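Local coordinates for extracellular solute-binding protein, family 3 (Methylophaga aminisulfidivorans MP, PDB 5SV6) that is of unknown function but has a periplasmic binding protein-like architecture and is probably associated with the methanol dehydrogenase system, at residues A[75-80]-A[273-278]; A[104-109]-A[262-267]. One frame throughout, in Å; residues are numbered along the deposited sequence.

Contact 1 of 2, residues A[75-80]-A[273-278]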
ATOM      1  N   ALA A  75      13.003  15.945   3.127  1.00 13.08           N
ATOM      2  CA  ALA A  75      14.085  16.498   3.949  1.00 13.45           C
ATOM      3  C   ALA A  75      14.814  17.655   3.244  1.00 16.59           C
ATOM      4  O   ALA A  75      15.100  18.686   3.866  1.00 13.95           O
ATOM      5  CB  ALA A  75      15.060  15.419   4.366  1.00 13.47           C
ATOM      6  N   ASP A  76      15.112  17.473   1.956  1.00 14.76           N
ATOM      7  CA  ASP A  76      15.759  18.515   1.149  1.00 16.64           C
ATOM      8  C   ASP A  76      14.921  19.789   1.146  1.00 15.88           C
ATOM      9  O   ASP A  76      15.438  20.892   1.323  1.00 16.77           O
ATOM     10  CB  ASP A  76      15.951  18.053  -0.299  1.00 15.56           C
ATOM     11  CG  ASP A  76      17.089  17.046  -0.463  1.00 18.45           C
ATOM     12  OD1 ASP A  76      17.850  16.815   0.499  1.00 22.81           O
ATOM     13  OD2 ASP A  76      17.224  16.490  -1.575  1.00 20.74           O
ATOM     14  N   THR A  77      13.619  19.625   0.938  1.00 15.67           N
ATOM     15  CA  THR A  77      12.693  20.753   0.869  1.00 13.73           C
ATOM     16  C   THR A  77      12.610  21.521   2.185  1.00 15.17           C
ATOM     17  O   THR A  77      12.420  22.738   2.191  1.00 13.58           O
ATOM     18  CB  THR A  77      11.301  20.285   0.424  1.00 14.35           C
ATOM     19  OG1 THR A  77      11.434  19.559  -0.801  1.00 12.29           O
ATOM     20  CG2 THR A  77      10.354  21.476   0.214  1.00 13.02           C
HETATM   21  N   MSE A  78      12.790  20.810   3.296  1.00 14.00           N
HETATM   22  CA  MSE A  78      12.755  21.414   4.616  1.00 15.17           C
HETATM   23  C   MSE A  78      14.131  21.889   5.057  1.00 17.80           C
HETATM   24  O   MSE A  78      14.289  22.378   6.176  1.00 18.74           O
HETATM   25  CB  MSE A  78      12.216  20.408   5.645  1.00 15.60           C
HETATM   26  CG  MSE A  78      10.813  19.933   5.349  1.00 14.55           C
HETATM   27 SE   MSE A  78      10.267  18.487   6.538  1.00 27.46          SE
HETATM   28  CE  MSE A  78       9.990  19.573   8.143  1.00 16.76           C
ATOM     29  N   ASP A  79      15.121  21.733   4.182  1.00 18.93           N
ATOM     30  CA  ASP A  79      16.513  22.040   4.521  1.00 19.78           C
ATOM     31  C   ASP A  79      17.012  21.281   5.751  1.00 19.86           C
ATOM     32  O   ASP A  79      17.709  21.836   6.608  1.00 19.64           O
ATOM     33  CB  ASP A  79      16.704  23.547   4.702  1.00 21.92           C
ATOM     34  CG  ASP A  79      16.446  24.316   3.420  1.00 25.38           C
ATOM     35  OD1 ASP A  79      16.980  23.914   2.364  1.00 28.48           O
ATOM     36  OD2 ASP A  79      15.695  25.311   3.462  1.00 33.48           O
ATOM     37  N   ARG A  80      16.670  20.004   5.837  1.00 17.32           N
ATOM     38  CA  ARG A  80      17.152  19.188   6.941  1.00 18.10           C
ATOM     39  C   ARG A  80      17.999  18.025   6.444  1.00 20.92           C
ATOM     40  O   ARG A  80      17.848  17.571   5.311  1.00 19.12           O
ATOM     41  CB  ARG A  80      15.977  18.648   7.751  1.00 19.75           C
ATOM     42  CG  ARG A  80      15.168  19.716   8.463  1.00 19.56           C
ATOM     43  CD  ARG A  80      13.967  19.071   9.105  1.00 20.43           C
ATOM     44  NE  ARG A  80      13.171  19.993   9.902  1.00 20.20           N
ATOM     45  CZ  ARG A  80      12.875  19.794  11.178  1.00 18.86           C
ATOM     46  NH1 ARG A  80      13.325  18.713  11.804  1.00 21.23           N
ATOM     47  NH2 ARG A  80      12.134  20.674  11.826  1.00 19.58           N
ATOM     48  N   HIS A 273       3.504  20.963  -0.150  1.00 11.68           N
ATOM     49  CA  HIS A 273       2.966  21.817  -1.194  1.00 13.43           C
ATOM     50  C   HIS A 273       4.096  22.298  -2.122  1.00 13.98           C
ATOM     51  O   HIS A 273       3.979  22.238  -3.356  1.00 15.67           O
ATOM     52  CB  HIS A 273       2.191  22.987  -0.583  1.00 13.14           C
ATOM     53  CG  HIS A 273       1.426  23.781  -1.592  1.00 16.89           C
ATOM     54  ND1 HIS A 273       1.800  25.053  -1.976  1.00 19.06           N
ATOM     55  CD2 HIS A 273       0.321  23.478  -2.315  1.00 17.82           C
ATOM     56  CE1 HIS A 273       0.953  25.499  -2.888  1.00 17.27           C
ATOM     57  NE2 HIS A 273       0.046  24.564  -3.111  1.00 21.32           N
ATOM     58  N   LYS A 274       5.206  22.732  -1.530  1.00 13.42           N
ATOM     59  CA  LYS A 274       6.339  23.235  -2.312  1.00 15.39           C
ATOM     60  C   LYS A 274       6.921  22.185  -3.248  1.00 17.28           C
ATOM     61  O   LYS A 274       7.248  22.473  -4.399  1.00 18.10           O
ATOM     62  CB  LYS A 274       7.449  23.762  -1.392  1.00 16.58           C
ATOM     63  CG  LYS A 274       7.453  25.270  -1.239  1.00 22.36           C
ATOM     64  CD  LYS A 274       8.813  25.814  -0.772  1.00 20.86           C
ATOM     65  CE  LYS A 274       8.949  25.693   0.728  1.00 19.85           C
ATOM     66  NZ  LYS A 274      10.257  26.202   1.245  1.00 19.45           N
ATOM     67  N   ALA A 275       7.040  20.959  -2.751  1.00 13.22           N
ATOM     68  CA  ALA A 275       7.702  19.900  -3.500  1.00 14.30           C
ATOM     69  C   ALA A 275       6.725  19.039  -4.280  1.00 13.28           C
ATOM     70  O   ALA A 275       7.107  17.997  -4.809  1.00 14.25           O
ATOM     71  CB  ALA A 275       8.520  19.034  -2.560  1.00 13.47           C
ATOM     72  N   ASP A 276       5.471  19.470  -4.355  1.00 13.36           N
ATOM     73  CA  ASP A 276       4.447  18.647  -4.983  1.00 14.22           C
ATOM     74  C   ASP A 276       4.802  18.089  -6.375  1.00 14.46           C
ATOM     75  O   ASP A 276       4.554  16.917  -6.634  1.00 14.25           O
ATOM     76  CB  ASP A 276       3.088  19.345  -5.009  1.00 16.84           C
ATOM     77  CG  ASP A 276       1.989  18.419  -5.467  1.00 18.08           C
ATOM     78  OD1 ASP A 276       1.797  17.364  -4.826  1.00 19.57           O
ATOM     79  OD2 ASP A 276       1.344  18.719  -6.479  1.00 17.35           O
ATOM     80  N   PRO A 277       5.383  18.917  -7.271  1.00 15.86           N
ATOM     81  CA  PRO A 277       5.685  18.330  -8.582  1.00 15.27           C
ATOM     82  C   PRO A 277       6.699  17.184  -8.492  1.00 14.01           C
ATOM     83  O   PRO A 277       6.507  16.188  -9.177  1.00 13.88           O
ATOM     84  CB  PRO A 277       6.266  19.508  -9.374  1.00 17.28           C
ATOM     85  CG  PRO A 277       5.650  20.720  -8.743  1.00 19.14           C
ATOM     86  CD  PRO A 277       5.565  20.385  -7.272  1.00 17.91           C
ATOM     87  N   LYS A 278       7.719  17.318  -7.647  1.00 13.35           N
ATOM     88  CA  LYS A 278       8.750  16.284  -7.488  1.00 12.28           C
ATOM     89  C   LYS A 278       8.184  15.028  -6.842  1.00 12.13           C
ATOM     90  O   LYS A 278       8.544  13.904  -7.214  1.00 10.28           O
ATOM     91  CB  LYS A 278       9.890  16.786  -6.600  1.00 12.97           C
ATOM     92  CG  LYS A 278      10.650  17.996  -7.109  1.00 17.60           C
ATOM     93  CD  LYS A 278      11.650  18.457  -6.034  1.00 20.94           C
ATOM     94  CE  LYS A 278      12.290  19.788  -6.384  1.00 24.51           C
ATOM     95  NZ  LYS A 278      13.095  19.689  -7.617  1.00 24.73           N
TER
HETATM   96  O   HOH W   1       9.968  23.901   2.957  1.00 16.45           O
HETATM   97  O   HOH W   2      12.663  24.786   0.491  1.00 26.11           O
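Thr77, in the last turn of helix 66-77, fits against Lys274 and Ala275 at the junction between helix 262-274 and helix 276-286, a helix-to-helix contact at the edge of one lobe of the periplasmic binding protein-like fold. The threonine meets Ala275 with its hydroxyl branch, OG1 lying 3.4 Å from Ala275 CB, while its methyl CG2 lies 4.0 Å from Lys274 CB. With chi1 at -54°, CG2 is anti to the backbone N and OG1 sits beside that N, where OG1 hydrogen-bonds to the carbonyl O of Ile73 one turn earlier. Toward Ala275 the hydroxyl makes van der Waals contact. Lys274 runs past Thr77 in the opposite direction, and a bend at chi3 (-82°) brings its NZ round toward the Thr77 carbonyl. Ala275 occupies the N-cap position of helix 276-286, its methyl facing Thr77 at the break between the two helices. Helix 66-77 finishes in a Schellman motif, with Asp79 at positive phi and Arg80 N bonded to Ala75 O at 2.8 Å. Two waters bridge Thr77 O and Lys274 NZ side by side, one accepting only weakly from the ammonium; the stronger bridge measures 2.7 Å to Thr77 O and 2.9 Å to Lys274 NZ.

Contact 2 of 2, residues A[104-109]-A[262-267]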
ATOM      1  N   CYS A 104      11.704   8.165  16.492  1.00 13.95           N
ATOM      2  CA  CYS A 104      11.791   8.929  15.256  1.00 12.71           C
ATOM      3  C   CYS A 104      10.505   9.737  15.161  1.00 14.91           C
ATOM      4  O   CYS A 104       9.592   9.559  15.977  1.00 12.93           O
ATOM      5  CB  CYS A 104      11.991   8.031  14.027  1.00 13.59           C
ATOM      6  SG  CYS A 104      11.127   6.448  14.064  1.00 17.98           S
ATOM      7  N   ASP A 105      10.442  10.619  14.173  1.00 11.76           N
ATOM      8  CA  ASP A 105       9.488  11.715  14.197  1.00 13.29           C
ATOM      9  C   ASP A 105       8.510  11.722  13.045  1.00 10.42           C
ATOM     10  O   ASP A 105       7.501  12.397  13.110  1.00  9.56           O
ATOM     11  CB  ASP A 105      10.245  13.040  14.222  1.00 12.22           C
ATOM     12  CG  ASP A 105      11.147  13.154  15.429  1.00 16.78           C
ATOM     13  OD1 ASP A 105      10.820  12.540  16.475  1.00 18.13           O
ATOM     14  OD2 ASP A 105      12.184  13.830  15.325  1.00 16.15           O
ATOM     15  N   VAL A 106       8.803  10.954  12.002  1.00 11.87           N
ATOM     16  CA  VAL A 106       8.004  11.000  10.781  1.00  8.85           C
ATOM     17  C   VAL A 106       7.760   9.601  10.246  1.00  9.46           C
ATOM     18  O   VAL A 106       8.684   8.794  10.184  1.00 10.75           O
ATOM     19  CB  VAL A 106       8.724  11.832   9.697  1.00 11.37           C
ATOM     20  CG1 VAL A 106       8.031  11.693   8.350  1.00 13.09           C
ATOM     21  CG2 VAL A 106       8.810  13.296  10.120  1.00 11.63           C
ATOM     22  N   VAL A 107       6.508   9.311   9.895  1.00  8.43           N
ATOM     23  CA  VAL A 107       6.186   8.119   9.118  1.00  8.75           C
ATOM     24  C   VAL A 107       5.671   8.536   7.745  1.00  7.70           C
ATOM     25  O   VAL A 107       4.771   9.371   7.636  1.00  7.62           O
ATOM     26  CB  VAL A 107       5.187   7.204   9.850  1.00  6.47           C
ATOM     27  CG1 VAL A 107       4.666   6.115   8.915  1.00  8.72           C
ATOM     28  CG2 VAL A 107       5.877   6.567  11.058  1.00  8.54           C
HETATM   29  N   MSE A 108       6.238   7.952   6.693  1.00  8.53           N
HETATM   30  CA  MSE A 108       6.024   8.482   5.338  1.00  9.45           C
HETATM   31  C   MSE A 108       4.623   8.295   4.747  1.00  9.99           C
HETATM   32  O   MSE A 108       4.165   9.135   3.978  1.00 11.14           O
HETATM   33  CB  MSE A 108       7.075   7.940   4.359  1.00  9.99           C
HETATM   34  CG  MSE A 108       8.497   8.434   4.636  1.00  8.80           C
HETATM   35 SE   MSE A 108       8.646  10.395   4.671  1.00 21.49          SE
HETATM   36  CE  MSE A 108       8.045  10.830   2.858  1.00  9.32           C
ATOM     37  N   GLY A 109       3.953   7.199   5.082  1.00  8.84           N
ATOM     38  CA  GLY A 109       2.642   6.947   4.527  1.00  9.18           C
ATOM     39  C   GLY A 109       1.658   6.250   5.455  1.00 11.36           C
ATOM     40  O   GLY A 109       1.858   5.091   5.831  1.00 10.40           O
ATOM     41  N   GLN A 262       2.843  19.545  16.439  1.00 14.26           N
ATOM     42  CA  GLN A 262       2.112  20.398  15.525  1.00 14.14           C
ATOM     43  C   GLN A 262       3.017  21.339  14.728  1.00 13.51           C
ATOM     44  O   GLN A 262       2.722  21.648  13.571  1.00 14.00           O
ATOM     45  CB  GLN A 262       1.016  21.165  16.283  1.00 17.16           C
ATOM     46  CG  GLN A 262      -0.129  20.253  16.759  1.00 17.06           C
ATOM     47  CD  GLN A 262      -0.979  19.732  15.602  1.00 18.37           C
ATOM     48  OE1 GLN A 262      -1.334  20.485  14.692  1.00 16.61           O
ATOM     49  NE2 GLN A 262      -1.295  18.437  15.627  1.00 17.23           N
ATOM     50  N   GLU A 263       4.115  21.795  15.320  1.00 12.82           N
ATOM     51  CA  GLU A 263       4.974  22.720  14.585  1.00 15.10           C
ATOM     52  C   GLU A 263       5.660  21.990  13.431  1.00 13.09           C
ATOM     53  O   GLU A 263       5.735  22.506  12.319  1.00 11.89           O
ATOM     54  CB  GLU A 263       6.000  23.395  15.504  1.00 17.06           C
ATOM     55  CG  GLU A 263       5.409  24.471  16.400  1.00 17.10           C
ATOM     56  CD  GLU A 263       4.843  25.654  15.623  1.00 21.34           C
ATOM     57  OE1 GLU A 263       5.452  26.065  14.614  1.00 19.88           O
ATOM     58  OE2 GLU A 263       3.788  26.178  16.033  1.00 21.12           O
ATOM     59  N   LEU A 264       6.151  20.788  13.714  1.00 12.06           N
ATOM     60  CA  LEU A 264       6.709  19.915  12.690  1.00 12.53           C
ATOM     61  C   LEU A 264       5.694  19.655  11.575  1.00  9.83           C
ATOM     62  O   LEU A 264       6.034  19.710  10.399  1.00  9.63           O
ATOM     63  CB  LEU A 264       7.146  18.587  13.308  1.00 12.04           C
ATOM     64  CG  LEU A 264       7.691  17.509  12.365  1.00 10.08           C
ATOM     65  CD1 LEU A 264       8.933  18.029  11.666  1.00 12.56           C
ATOM     66  CD2 LEU A 264       8.014  16.243  13.136  1.00 11.35           C
ATOM     67  N   LEU A 265       4.455  19.357  11.956  1.00 10.27           N
ATOM     68  CA  LEU A 265       3.381  19.133  10.988  1.00  9.90           C
ATOM     69  C   LEU A 265       3.183  20.321  10.043  1.00 10.19           C
ATOM     70  O   LEU A 265       2.970  20.143   8.841  1.00  9.12           O
ATOM     71  CB  LEU A 265       2.068  18.825  11.705  1.00  9.64           C
ATOM     72  CG  LEU A 265       0.848  18.533  10.818  1.00 12.41           C
ATOM     73  CD1 LEU A 265       1.031  17.245  10.062  1.00 13.37           C
ATOM     74  CD2 LEU A 265      -0.443  18.482  11.636  1.00 13.35           C
ATOM     75  N   LYS A 266       3.235  21.534  10.586  1.00  9.08           N
ATOM     76  CA  LYS A 266       3.111  22.722   9.748  1.00  9.90           C
ATOM     77  C   LYS A 266       4.262  22.833   8.731  1.00 11.27           C
ATOM     78  O   LYS A 266       4.032  23.166   7.573  1.00 10.71           O
ATOM     79  CB  LYS A 266       2.967  24.001  10.604  1.00 10.85           C
ATOM     80  CG  LYS A 266       1.643  24.044  11.366  1.00 14.42           C
ATOM     81  CD  LYS A 266       1.364  25.405  12.010  1.00 21.77           C
ATOM     82  CE  LYS A 266       2.467  25.810  12.973  1.00 20.85           C
ATOM     83  NZ  LYS A 266       2.202  27.144  13.628  1.00 24.18           N
ATOM     84  N   GLU A 267       5.490  22.543   9.155  1.00 10.73           N
ATOM     85  CA  GLU A 267       6.632  22.588   8.238  1.00 12.39           C
ATOM     86  C   GLU A 267       6.500  21.525   7.145  1.00 12.81           C
ATOM     87  O   GLU A 267       6.861  21.743   5.987  1.00  9.67           O
ATOM     88  CB  GLU A 267       7.954  22.387   8.991  1.00 14.82           C
ATOM     89  CG  GLU A 267       8.375  23.570   9.852  1.00 19.08           C
ATOM     90  CD  GLU A 267       9.790  23.428  10.396  1.00 24.98           C
ATOM     91  OE1 GLU A 267      10.634  22.754   9.754  1.00 25.12           O
ATOM     92  OE2 GLU A 267      10.058  23.997  11.473  1.00 29.94           O
TER
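Leu264 projects from the first turn of helix 262-274 onto Asp105 and Val106, where the chain enters strand 106-111. One methyl of the leucine does all the touching. Leu264 CD2 lies 3.9 Å from the carbonyl O of Asp105 and 4.1 Å from Asp105 CB. On the next residue, Val106 CG2 is 4.3 Å from Leu264 CD2, a looser apolar contact. CG of Leu264 anti to the backbone N (chi1 177°), with chi2 at 61°, turns CD2 toward the strand. The same leucine also packs on Val257, at the end of the neighbouring strand 247-257.

Asp105 offers its backbone carbonyl and CB to the leucine, whereas its carboxylate is engaged elsewhere: OD1 forms a salt bridge with Arg258 NH2, and NH1 of that arginine hydrogen-bonds to Cys104 O. Arg258 thereby holds both the side chain of Asp105 and the carbonyl just before it. Val106 is buried, and its side chain also packs on Leu47 of strand 47-52 and Ile255 of strand 247-257, so Leu264 joins an apolar patch drawn from three strands. Next to Asp105, Cys104 is tied to Cys50 by a disulfide. A helix packed by one leucine against the beginning of a sheet strand fits the alpha/beta layering of a periplasmic binding protein-like lobe.

Both contacts are partly buried and use helix 262-274, contact 2 near its start and contact 1 at its end, with centres about 13 Å apart. Contact 2 sets the helix against the start of a sheet strand through carbon atoms and one carbonyl oxygen; contact 1 sets its end, and the junction to helix 276-286, against the end of helix 66-77 and mixes methyl packing with water bridges. Each has one buried residue among the three that touch, Val106 in contact 2 and Ala275 in contact 1, where Lys274 is exposed. They also meet directly: Arg80 NH2 forms a salt bridge of 3.3 Å with Glu267 OE1, and selenomethionine Met78 places CE 3.6 Å from Glu267 CB and 4.0 Å from Leu264 CD1.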